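Long-range contact in phosphonopyruvate hydrolase (PDB 2HJP), which hydrolyses the carbon-phosphorus bond of phosphonopyruvate to give pyruvate and phosphate, using a divalent metal cation such as magnesium: residues A[208-213]-A[227-232]. Sequence-based numbering, arbitrary orientation.
Sequences LVLVPT and SKVGIV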
loop_
_atom_site.group_PDB
_atom_site.type_symbol
_atom_site.label_atom_id
_atom_site.label_comp_id
_atom_site.label_asym_id
_atom_site.label_seq_id
_atom_site.Cartn_x
_atom_site.Cartn_y
_atom_site.Cartn_z
ATOM N N LEU A 208 21.422 -24.950 -13.353
ATOM C CA LEU A 208 20.126 -25.350 -12.812
ATOM C C LEU A 208 19.925 -24.863 -11.383
ATOM O O LEU A 208 20.912 -24.554 -10.656
ATOM C CB LEU A 208 19.996 -26.866 -12.804
ATOM C CG LEU A 208 20.101 -27.461 -14.189
ATOM C CD1 LEU A 208 19.987 -28.969 -14.006
ATOM C CD2 LEU A 208 19.018 -26.859 -15.185
ATOM N N VAL A 209 18.655 -24.783 -11.008
ATOM C CA VAL A 209 18.259 -24.365 -9.660
ATOM C C VAL A 209 17.343 -25.474 -9.108
ATOM O O VAL A 209 16.395 -25.889 -9.790
ATOM C CB VAL A 209 17.424 -23.036 -9.667
ATOM C CG1 VAL A 209 17.092 -22.589 -8.190
ATOM C CG2 VAL A 209 18.136 -21.949 -10.466
ATOM N N LEU A 210 17.645 -25.925 -7.888
ATOM C CA LEU A 210 16.822 -26.931 -7.197
ATOM C C LEU A 210 16.156 -26.373 -5.917
ATOM O O LEU A 210 16.747 -25.524 -5.187
ATOM C CB LEU A 210 17.699 -28.149 -6.786
ATOM C CG LEU A 210 18.490 -28.878 -7.890
ATOM C CD1 LEU A 210 19.283 -30.078 -7.388
ATOM C CD2 LEU A 210 17.429 -29.351 -8.930
ATOM N N VAL A 211 14.959 -26.849 -5.623
ATOM C CA VAL A 211 14.234 -26.486 -4.386
ATOM C C VAL A 211 13.899 -27.880 -3.840
ATOM O O VAL A 211 12.828 -28.433 -4.120
ATOM C CB VAL A 211 12.936 -25.723 -4.734
ATOM C CG1 VAL A 211 12.205 -25.250 -3.420
ATOM C CG2 VAL A 211 13.266 -24.581 -5.715
ATOM N N PRO A 212 14.822 -28.477 -3.095
ATOM C CA PRO A 212 14.713 -29.823 -2.508
ATOM C C PRO A 212 13.784 -30.049 -1.338
ATOM O O PRO A 212 13.949 -31.020 -0.634
ATOM C CB PRO A 212 16.152 -30.142 -2.127
ATOM C CG PRO A 212 16.666 -28.791 -1.637
ATOM C CD PRO A 212 16.063 -27.798 -2.634
ATOM N N THR A 213 12.806 -29.149 -1.157
ATOM C CA THR A 213 11.863 -29.210 -0.043
ATOM C C THR A 213 11.205 -30.535 0.166
ATOM O O THR A 213 11.138 -30.979 1.314
ATOM C CB THR A 213 10.750 -28.159 -0.219
ATOM O OG1 THR A 213 11.377 -26.895 -0.343
ATOM C CG2 THR A 213 9.761 -28.153 0.969
ATOM N N SER A 227 27.591 -30.745 -10.893
ATOM C CA SER A 227 28.208 -29.545 -11.412
ATOM C C SER A 227 27.229 -28.695 -12.189
ATOM O O SER A 227 27.481 -27.529 -12.401
ATOM C CB SER A 227 29.376 -29.884 -12.366
ATOM O OG SER A 227 30.312 -30.648 -11.645
ATOM N N LYS A 228 26.153 -29.282 -12.657
ATOM C CA LYS A 228 25.194 -28.494 -13.446
ATOM C C LYS A 228 24.269 -27.556 -12.646
ATOM O O LYS A 228 23.628 -26.692 -13.244
ATOM C CB LYS A 228 24.331 -29.443 -14.259
ATOM C CG LYS A 228 25.101 -30.163 -15.353
ATOM C CD LYS A 228 24.209 -31.186 -15.990
ATOM C CE LYS A 228 24.991 -31.848 -17.162
ATOM N NZ LYS A 228 24.211 -32.950 -17.604
ATOM N N VAL A 229 24.188 -27.771 -11.322
ATOM C CA VAL A 229 23.314 -26.982 -10.421
ATOM C C VAL A 229 24.113 -25.828 -9.832
ATOM O O VAL A 229 25.161 -26.068 -9.270
ATOM C CB VAL A 229 22.852 -27.886 -9.236
ATOM C CG1 VAL A 229 22.006 -27.121 -8.218
ATOM C CG2 VAL A 229 22.083 -29.045 -9.773
ATOM N N GLY A 230 23.633 -24.590 -9.966
ATOM C CA GLY A 230 24.353 -23.483 -9.353
ATOM C C GLY A 230 23.665 -22.866 -8.112
ATOM O O GLY A 230 24.269 -22.092 -7.364
ATOM N N ILE A 231 22.418 -23.247 -7.877
ATOM C CA ILE A 231 21.673 -22.670 -6.783
ATOM C C ILE A 231 20.775 -23.667 -6.076
ATOM O O ILE A 231 20.113 -24.423 -6.726
ATOM C CB ILE A 231 20.747 -21.515 -7.321
ATOM C CG1 ILE A 231 21.583 -20.371 -7.847
ATOM C CG2 ILE A 231 19.857 -20.961 -6.222
ATOM C CD1 ILE A 231 20.855 -19.422 -8.802
ATOM N N VAL A 232 20.781 -23.701 -4.748
ATOM C CA VAL A 232 19.809 -24.524 -4.080
ATOM C C VAL A 232 18.937 -23.559 -3.268
ATOM O O VAL A 232 19.443 -22.614 -2.623
ATOM C CB VAL A 232 20.434 -25.537 -3.165
ATOM C CG1 VAL A 232 21.397 -24.882 -2.299
ATOM C CG2 VAL A 232 19.301 -26.252 -2.353
#
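The seventh and eighth strands of the TIM barrel, 208-210 and 229-234, run side by side in parallel, joined by a beta-alpha-beta crossover through helix 220-224. L208 N donates to K228 O at 2.8 Å, a nearly straight bond, and L208 O then receives G230 N, also at 2.8 Å. The same oxygen takes a second, weak bond from I231 N, because the later strand carries an extra residue: L208 pairs with V229, but V209 already pairs with I231, a beta bulge with G230 as the extra residue. Regular pairing resumes with L210 N bonded to I231 O at 3.1 Å, and L210 is level with V232.

The side chains alternate across the sheet. V209 and I231 lie side by side on the inner face, V209 CG1 against I231 CG2 at 3.8 Å. V209 also packs on L184 of the preceding strand. On the outer face the L210 side chain crosses that of V229 at about a right angle, its CD1 3.8 Å from V229 CG2, and I223 of helix 220-224 touches both. Beyond the strand, the ring of P212 crosses V232 in the same manner, with CD 3.6 Å from V232 CG2; a chi1 of 50° leaves this methyl anti to the backbone N and facing the proline ring. K228 directs its ammonium group away from the pair, to the carbonyl oxygens of V199 and W202.

P212, about 9 Å from the bound phosphonopyruvate (side chain to ligand), leads off the C-terminal end of its strand, the end where TIM barrels, including those of the PEP mutase/isocitrate lyase superfamily, carry their active sites.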